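Local atomic coordinates of Sodium/sialic acid symporter SiaT (Proteus mirabilis, PDB entry 5NV9), a protein that uses the sodium gradient to drive uptake of the sialic acid N-acetylneuraminic acid across the bacterial inner membrane. Residues D36-R40 with N349-S353; F39-V45 with Q259-D265; A137-Y141 with A391-V396. All blocks are in the same frame, centred on the assembly; numbering follows the deposited sequence.

Interactions 1 and 2 sit together near the cytoplasmic side, their centres about 10 Å apart. Both start from helix 35-40 and share Phe39 and Arg40. They also meet through Gln259, whose amide bonds to Asn349 and Ser350. Interaction 1 is a buried contact of an aromatic ring with a serine-rich helix turn. Interaction 2 joins two cytoplasmic chain segments, with buried residues at one end and exposed Asp265 at the other. It combines backbone oxygens, a glycine and a water with apolar packing of Ile262 and Val263. Interaction 3 lies about 24 Å from interaction 1, centre to centre. It is a partly buried, largely apolar helix pair within the membrane.

Interaction 1 of 3, residues D36-R40 with N349-S353; sequences DDYFR and NSISS
Phe39 of helix 35-40 lays its ring against Ser353 of helix 328-361. Its first torsion turns CG away from its own carbonyl carbon (chi1 -61°). From CB the side chain reaches the neighbouring helix through CG, which lies 3.8 Å from Ser353 CB. CD1 comes closer, 3.4 Å from the same Ser353 CB. CE1 meets the backbone, 3.3 Å from Ser353 N. At the tip, CZ lies 3.3 Å from Ser352 OG, which approaches at the ring edge, near its plane. The contact over the face is a CH-pi interaction: Ser353 CA stands 3.6 Å from the Phe39 ring centroid, 20° off the ring normal. Tyr38 CD2 lies over the opposite face, toward its rim.

In this LeuT-fold protein, helix 328-361 carries sodium ligands Ser342, Ser343, Ser345 and Ser346. The segment 349-353 lies just beyond them, toward the cytoplasm, and the side chain of Asn349 is about 7 Å from a bound sodium ion. Asn349 ND2 gives a weak but nearly straight hydrogen bond to Tyr38 O, 3.4 Å long. Its OD1 has a partner elsewhere, Gln259 NE2. OD1 also sits at the edge of the Phe39 ring, in its plane, beside CD1. Buried polar groups next to the aromatic ring are satisfied by other residues. Ser352 OG bonds to Ala377 O of helix 370-398. Ser353 OG donates to Ser350 O within its own helix, 2.7 Å away, and also pairs with Gln255 NE2.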
# COMPACT_ATOMS: atom_id res chain seq x y z
N ASP A 36 -19.35 -13.32 -2.84
CA ASP A 36 -19.79 -12.14 -2.12
C ASP A 36 -19.19 -12.18 -0.73
O ASP A 36 -18.68 -11.17 -0.29
CB ASP A 36 -21.30 -12.06 -1.99
CG ASP A 36 -21.74 -10.80 -1.27
OD1 ASP A 36 -21.65 -9.70 -1.83
OD2 ASP A 36 -22.11 -10.87 -0.10
N ASP A 37 -19.28 -13.33 -0.06
CA ASP A 37 -18.58 -13.52 1.20
C ASP A 37 -17.10 -13.23 1.07
O ASP A 37 -16.57 -12.42 1.80
CB ASP A 37 -18.77 -14.92 1.79
CG ASP A 37 -20.24 -15.22 2.10
OD1 ASP A 37 -20.97 -14.36 2.73
OD2 ASP A 37 -20.65 -16.30 1.63
N TYR A 38 -16.46 -13.85 0.10
CA TYR A 38 -15.01 -13.86 0.03
C TYR A 38 -14.39 -12.49 -0.32
O TYR A 38 -13.29 -12.21 0.13
CB TYR A 38 -14.59 -14.91 -0.97
CG TYR A 38 -13.23 -15.50 -0.79
CD1 TYR A 38 -13.00 -16.52 0.15
CD2 TYR A 38 -12.17 -15.10 -1.59
CE1 TYR A 38 -11.75 -17.09 0.29
CE2 TYR A 38 -10.93 -15.69 -1.47
CZ TYR A 38 -10.72 -16.66 -0.50
OH TYR A 38 -9.48 -17.25 -0.41
N PHE A 39 -15.09 -11.70 -1.14
CA PHE A 39 -14.58 -10.41 -1.62
C PHE A 39 -15.30 -9.20 -1.02
O PHE A 39 -14.70 -8.13 -0.94
CB PHE A 39 -14.63 -10.34 -3.15
CG PHE A 39 -13.78 -11.39 -3.87
CD1 PHE A 39 -12.45 -11.52 -3.61
CD2 PHE A 39 -14.36 -12.24 -4.80
CE1 PHE A 39 -11.69 -12.44 -4.25
CE2 PHE A 39 -13.61 -13.19 -5.48
CZ PHE A 39 -12.26 -13.28 -5.22
N ARG A 40 -16.58 -9.36 -0.65
CA ARG A 40 -17.39 -8.24 -0.15
C ARG A 40 -17.71 -8.42 1.34
O ARG A 40 -18.16 -7.48 1.99
CB ARG A 40 -18.66 -8.06 -0.98
CG ARG A 40 -18.34 -7.75 -2.47
CD ARG A 40 -19.57 -7.57 -3.43
NE ARG A 40 -20.67 -6.93 -2.73
CZ ARG A 40 -21.00 -5.65 -2.77
NH1 ARG A 40 -20.41 -4.79 -3.56
NH2 ARG A 40 -22.00 -5.26 -2.03
N ASN A 349 -5.80 -10.88 -1.91
CA ASN A 349 -7.25 -10.88 -2.04
C ASN A 349 -7.78 -9.95 -3.15
O ASN A 349 -8.70 -10.33 -3.88
CB ASN A 349 -7.92 -10.57 -0.73
CG ASN A 349 -9.43 -10.66 -0.82
OD1 ASN A 349 -10.07 -9.67 -1.12
ND2 ASN A 349 -10.01 -11.81 -0.48
N SER A 350 -7.19 -8.76 -3.28
CA SER A 350 -7.64 -7.82 -4.32
C SER A 350 -7.30 -8.29 -5.65
O SER A 350 -8.05 -8.02 -6.59
CB SER A 350 -7.07 -6.44 -4.08
OG SER A 350 -7.64 -5.95 -2.88
N ILE A 351 -6.12 -8.88 -5.79
CA ILE A 351 -5.73 -9.53 -7.07
C ILE A 351 -6.74 -10.55 -7.47
O ILE A 351 -7.25 -10.53 -8.61
CB ILE A 351 -4.35 -10.14 -7.04
CG1 ILE A 351 -3.30 -9.07 -7.07
CG2 ILE A 351 -4.14 -11.05 -8.27
CD1 ILE A 351 -1.94 -9.51 -6.53
N SER A 352 -7.07 -11.43 -6.56
CA SER A 352 -8.14 -12.43 -6.83
C SER A 352 -9.50 -11.83 -7.05
O SER A 352 -10.21 -12.36 -7.87
CB SER A 352 -8.22 -13.46 -5.76
OG SER A 352 -9.23 -14.42 -6.06
N SER A 353 -9.89 -10.72 -6.38
CA SER A 353 -11.18 -10.12 -6.67
C SER A 353 -11.26 -9.57 -8.16
O SER A 353 -12.29 -9.73 -8.83
CB SER A 353 -11.51 -8.99 -5.67
OG SER A 353 -10.71 -7.81 -5.94

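Interaction 2 of 3, residues F39-V45 with Q259-D265; sequences FRGGGRV and QRYIVTD
Gln259 sets its first torsion at chi1 -142° and then runs extended (chi2 -176°), which carries NE2 to Phe39 O. That hydrogen bond is 2.9 Å long and close to straight. It lies in the amide plane of Gln259 and uses an in-plane lone pair of Phe39 O. At the other end of the amide, OE1 is hydrogen-bonded to Ser350 OG. Partners on both ends should fix its rotation. Ile262 holds CG1 between its backbone N and carbonyl carbon (chi1 56°), and its CD1 lies 3.6 Å from Arg40 CG. The isoleucine runs across the arginine chain.

Both segments are cytoplasmic links of the LeuT fold: 39-45 leads from helix 35-40 to helix 47-58, and 259-265 precedes helix 267-301. Gly41, Gly42 and Gly43 all have positive phi. Backbone then meets backbone by CA-H...O contacts. Val263 CA lies 3.5 Å from Arg40 O, and Gly43 CA lies 3.3 Å from Val263 O. Val45 CB packs 3.9 Å from Val263 CG2. A water donates to Val45 O at 2.7 Å and accepts from Asp265 N at 2.8 Å.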
# COMPACT_ATOMS: atom_id res chain seq x y z
N PHE A 39 -15.09 -11.70 -1.14
CA PHE A 39 -14.58 -10.41 -1.62
C PHE A 39 -15.30 -9.20 -1.02
O PHE A 39 -14.70 -8.13 -0.94
CB PHE A 39 -14.63 -10.34 -3.15
CG PHE A 39 -13.78 -11.39 -3.87
CD1 PHE A 39 -12.45 -11.52 -3.61
CD2 PHE A 39 -14.36 -12.24 -4.80
CE1 PHE A 39 -11.69 -12.44 -4.25
CE2 PHE A 39 -13.61 -13.19 -5.48
CZ PHE A 39 -12.26 -13.28 -5.22
N ARG A 40 -16.58 -9.36 -0.65
CA ARG A 40 -17.39 -8.24 -0.15
C ARG A 40 -17.71 -8.42 1.34
O ARG A 40 -18.16 -7.48 1.99
CB ARG A 40 -18.66 -8.06 -0.98
CG ARG A 40 -18.34 -7.75 -2.47
CD ARG A 40 -19.57 -7.57 -3.43
NE ARG A 40 -20.67 -6.93 -2.73
CZ ARG A 40 -21.00 -5.65 -2.77
NH1 ARG A 40 -20.41 -4.79 -3.56
NH2 ARG A 40 -22.00 -5.26 -2.03
N GLY A 41 -17.43 -9.59 1.91
CA GLY A 41 -17.62 -9.77 3.35
C GLY A 41 -19.10 -9.79 3.80
O GLY A 41 -19.38 -9.63 5.00
N GLY A 42 -20.03 -10.01 2.87
CA GLY A 42 -21.46 -9.98 3.13
C GLY A 42 -22.00 -8.72 3.80
O GLY A 42 -23.01 -8.76 4.45
N GLY A 43 -21.33 -7.59 3.68
CA GLY A 43 -21.74 -6.40 4.45
C GLY A 43 -21.60 -6.50 5.97
O GLY A 43 -22.20 -5.69 6.66
N ARG A 44 -20.80 -7.45 6.49
CA ARG A 44 -20.63 -7.67 7.96
C ARG A 44 -19.48 -6.88 8.65
O ARG A 44 -19.25 -7.04 9.85
CB ARG A 44 -20.43 -9.15 8.28
CG ARG A 44 -21.65 -10.02 8.10
CD ARG A 44 -21.31 -11.49 8.31
NE ARG A 44 -20.42 -12.01 7.28
CZ ARG A 44 -20.80 -12.55 6.13
NH1 ARG A 44 -22.10 -12.67 5.82
NH2 ARG A 44 -19.88 -13.00 5.28
N VAL A 45 -18.75 -6.04 7.93
CA VAL A 45 -17.62 -5.35 8.53
C VAL A 45 -18.06 -3.99 9.05
O VAL A 45 -18.65 -3.21 8.35
CB VAL A 45 -16.51 -5.25 7.51
CG1 VAL A 45 -15.30 -4.54 8.08
CG2 VAL A 45 -16.19 -6.68 7.06
N GLN A 259 -11.83 -1.66 -2.40
CA GLN A 259 -12.58 -2.80 -1.82
C GLN A 259 -13.11 -2.57 -0.40
O GLN A 259 -14.19 -3.06 -0.04
CB GLN A 259 -11.67 -4.03 -1.82
CG GLN A 259 -12.38 -5.32 -2.15
CD GLN A 259 -11.44 -6.49 -2.02
OE1 GLN A 259 -10.24 -6.33 -2.29
NE2 GLN A 259 -11.95 -7.67 -1.58
N ARG A 260 -12.37 -1.83 0.43
CA ARG A 260 -12.85 -1.54 1.79
C ARG A 260 -14.03 -0.59 1.83
O ARG A 260 -14.70 -0.51 2.84
CB ARG A 260 -11.74 -0.97 2.68
CG ARG A 260 -10.89 -2.01 3.35
CD ARG A 260 -9.79 -2.54 2.47
NE ARG A 260 -9.10 -3.66 3.11
CZ ARG A 260 -8.59 -4.71 2.46
NH1 ARG A 260 -8.66 -4.78 1.15
NH2 ARG A 260 -8.05 -5.69 3.14
N TYR A 261 -14.30 0.14 0.74
CA TYR A 261 -15.44 1.04 0.70
C TYR A 261 -16.79 0.33 0.57
O TYR A 261 -17.82 0.94 0.83
CB TYR A 261 -15.30 2.05 -0.46
CG TYR A 261 -14.00 2.91 -0.45
CD1 TYR A 261 -13.24 3.14 0.72
CD2 TYR A 261 -13.55 3.50 -1.63
CE1 TYR A 261 -12.08 3.95 0.69
CE2 TYR A 261 -12.42 4.32 -1.65
CZ TYR A 261 -11.67 4.53 -0.52
OH TYR A 261 -10.54 5.36 -0.68
N ILE A 262 -16.78 -0.92 0.12
CA ILE A 262 -18.00 -1.67 -0.18
C ILE A 262 -18.28 -2.82 0.83
O ILE A 262 -19.28 -3.53 0.73
CB ILE A 262 -18.00 -2.16 -1.65
CG1 ILE A 262 -16.78 -3.00 -2.02
CG2 ILE A 262 -17.89 -0.94 -2.58
CD1 ILE A 262 -16.97 -4.47 -1.82
N VAL A 263 -17.38 -3.03 1.80
CA VAL A 263 -17.61 -4.08 2.81
C VAL A 263 -18.52 -3.67 3.95
O VAL A 263 -18.98 -4.54 4.74
CB VAL A 263 -16.29 -4.63 3.39
CG1 VAL A 263 -15.46 -5.29 2.33
CG2 VAL A 263 -15.49 -3.58 4.12
N THR A 264 -18.71 -2.36 4.12
CA THR A 264 -19.61 -1.78 5.11
C THR A 264 -21.06 -1.77 4.63
O THR A 264 -21.34 -1.62 3.43
CB THR A 264 -19.20 -0.34 5.37
OG1 THR A 264 -18.84 0.29 4.11
CG2 THR A 264 -18.02 -0.33 6.24
N ASP A 265 -21.98 -1.78 5.57
CA ASP A 265 -23.37 -2.02 5.21
C ASP A 265 -24.15 -0.73 4.90
O ASP A 265 -25.20 -0.79 4.33
CB ASP A 265 -24.07 -2.81 6.30
CG ASP A 265 -25.19 -3.61 5.77
OD1 ASP A 265 -24.93 -4.51 4.96
OD2 ASP A 265 -26.34 -3.35 6.16
O HOH W 1 -21.17 -2.33 8.18

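Interaction 3 of 3, residues A137-Y141 with A391-V396; sequences AIITY and AAIWLV
Leu395 N gives a backbone hydrogen bond to Ala391 O, 2.8 Å long, and both residues touch the facing helix. Ala391 CB meets Ala137 CB there at 3.8 Å. The helices are 118-151 and 370-398, both membrane-spanning. In the LeuT fold they correspond to the third and ninth helices, which belong to the hash motif, the scaffold part of such transporters. Their local axes approach to 8.6 Å and their N-to-C directions are 47° apart.

Small side chains bring the backbones close at one end. Ala137 and Ala392 are the nearest pair of residues by their CA atoms. Ala137 O takes a backbone hydrogen bond from Tyr141 N, 2.9 Å away, and is flanked by two methyl groups of helix 370-398. Ala392 CB lies 3.9 Å from this Ala137 oxygen, and Leu395 CD1 sits slightly farther off. One turn on, Thr140 continues this contact. Its CG2 is anti to the backbone N and meets Ala392 CB at 3.7 Å. Its OG1 is used within its own helix, where it bonds to Val136 O.

Larger side chains take over toward the periplasmic end. The Tyr141 ring leaves its helix with CG anti to the backbone N (chi1 179°). Leu395 CB lies over the ring face in a CH-pi contact, 29° off the normal through the Tyr141 centroid. The leucine lies crosswise to the tyrosine. Val396 CG2 comes in at the ring edge, in plane, 3.6 Å from Tyr141 CD1. Val396 also touches Pro155 and Ile159 of helix 155-203. The hydroxyl of Tyr141 is hydrogen-bonded to Asp399 O, beyond the segment. On the ring itself, Tyr141 CE1 closes to 3.1 Å from Leu395 O.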
# COMPACT_ATOMS: atom_id res chain seq x y z
N ALA A 137 6.05 -8.82 -3.90
CA ALA A 137 7.46 -9.31 -4.02
C ALA A 137 8.43 -8.31 -3.38
O ALA A 137 9.28 -8.70 -2.59
CB ALA A 137 7.84 -9.57 -5.46
N ILE A 138 8.18 -7.05 -3.61
CA ILE A 138 8.98 -5.98 -3.05
C ILE A 138 8.85 -5.90 -1.54
O ILE A 138 9.87 -5.71 -0.85
CB ILE A 138 8.69 -4.64 -3.75
CG1 ILE A 138 9.25 -4.72 -5.18
CG2 ILE A 138 9.41 -3.50 -3.04
CD1 ILE A 138 9.08 -3.49 -6.05
N ILE A 139 7.62 -6.03 -1.03
CA ILE A 139 7.34 -5.88 0.38
C ILE A 139 8.10 -7.03 1.10
O ILE A 139 8.66 -6.84 2.15
CB ILE A 139 5.85 -5.92 0.73
CG1 ILE A 139 5.22 -4.56 0.46
CG2 ILE A 139 5.66 -6.25 2.19
CD1 ILE A 139 3.70 -4.58 0.48
N THR A 140 8.03 -8.21 0.52
CA THR A 140 8.64 -9.41 1.08
C THR A 140 10.19 -9.33 1.05
O THR A 140 10.86 -9.63 2.04
CB THR A 140 8.07 -10.61 0.32
OG1 THR A 140 6.65 -10.60 0.49
CG2 THR A 140 8.65 -11.89 0.81
N TYR A 141 10.72 -8.89 -0.07
CA TYR A 141 12.14 -8.61 -0.25
C TYR A 141 12.71 -7.65 0.76
O TYR A 141 13.72 -8.00 1.38
CB TYR A 141 12.40 -8.12 -1.70
CG TYR A 141 13.86 -7.79 -1.97
CD1 TYR A 141 14.83 -8.77 -1.93
CD2 TYR A 141 14.25 -6.50 -2.28
CE1 TYR A 141 16.16 -8.48 -2.18
CE2 TYR A 141 15.58 -6.20 -2.54
CZ TYR A 141 16.53 -7.20 -2.48
OH TYR A 141 17.85 -6.92 -2.74
N ALA A 391 9.19 -14.61 -7.13
CA ALA A 391 9.84 -13.36 -7.43
C ALA A 391 10.66 -12.90 -6.21
O ALA A 391 11.84 -12.59 -6.34
CB ALA A 391 8.85 -12.31 -7.83
N ALA A 392 10.05 -12.94 -5.02
CA ALA A 392 10.76 -12.56 -3.82
C ALA A 392 11.96 -13.44 -3.57
O ALA A 392 13.00 -12.94 -3.20
CB ALA A 392 9.83 -12.59 -2.60
N ILE A 393 11.85 -14.74 -3.77
CA ILE A 393 13.04 -15.57 -3.68
C ILE A 393 14.14 -15.14 -4.69
O ILE A 393 15.33 -15.14 -4.33
CB ILE A 393 12.73 -17.07 -3.87
CG1 ILE A 393 12.09 -17.66 -2.61
CG2 ILE A 393 14.02 -17.82 -4.18
CD1 ILE A 393 11.23 -18.88 -2.86
N TRP A 394 13.75 -14.80 -5.92
CA TRP A 394 14.69 -14.41 -6.95
C TRP A 394 15.39 -13.10 -6.55
O TRP A 394 16.62 -12.98 -6.64
CB TRP A 394 13.94 -14.39 -8.31
CG TRP A 394 14.56 -13.76 -9.54
CD1 TRP A 394 15.87 -13.45 -9.76
CD2 TRP A 394 13.86 -13.43 -10.78
NE1 TRP A 394 16.03 -12.92 -11.04
CE2 TRP A 394 14.82 -12.89 -11.67
CE3 TRP A 394 12.52 -13.53 -11.20
CZ2 TRP A 394 14.48 -12.44 -12.95
CZ3 TRP A 394 12.19 -13.08 -12.48
CH2 TRP A 394 13.17 -12.55 -13.34
N LEU A 395 14.63 -12.14 -6.05
CA LEU A 395 15.21 -10.85 -5.63
C LEU A 395 16.23 -11.00 -4.52
O LEU A 395 17.24 -10.29 -4.48
CB LEU A 395 14.12 -9.88 -5.18
CG LEU A 395 13.27 -9.24 -6.28
CD1 LEU A 395 12.02 -8.57 -5.70
CD2 LEU A 395 14.10 -8.26 -7.12
N VAL A 396 15.97 -11.95 -3.62
CA VAL A 396 16.82 -12.22 -2.49
C VAL A 396 18.12 -12.89 -2.94
O VAL A 396 19.21 -12.32 -2.75
CB VAL A 396 16.07 -13.04 -1.40
CG1 VAL A 396 17.02 -13.49 -0.32
CG2 VAL A 396 14.98 -12.20 -0.77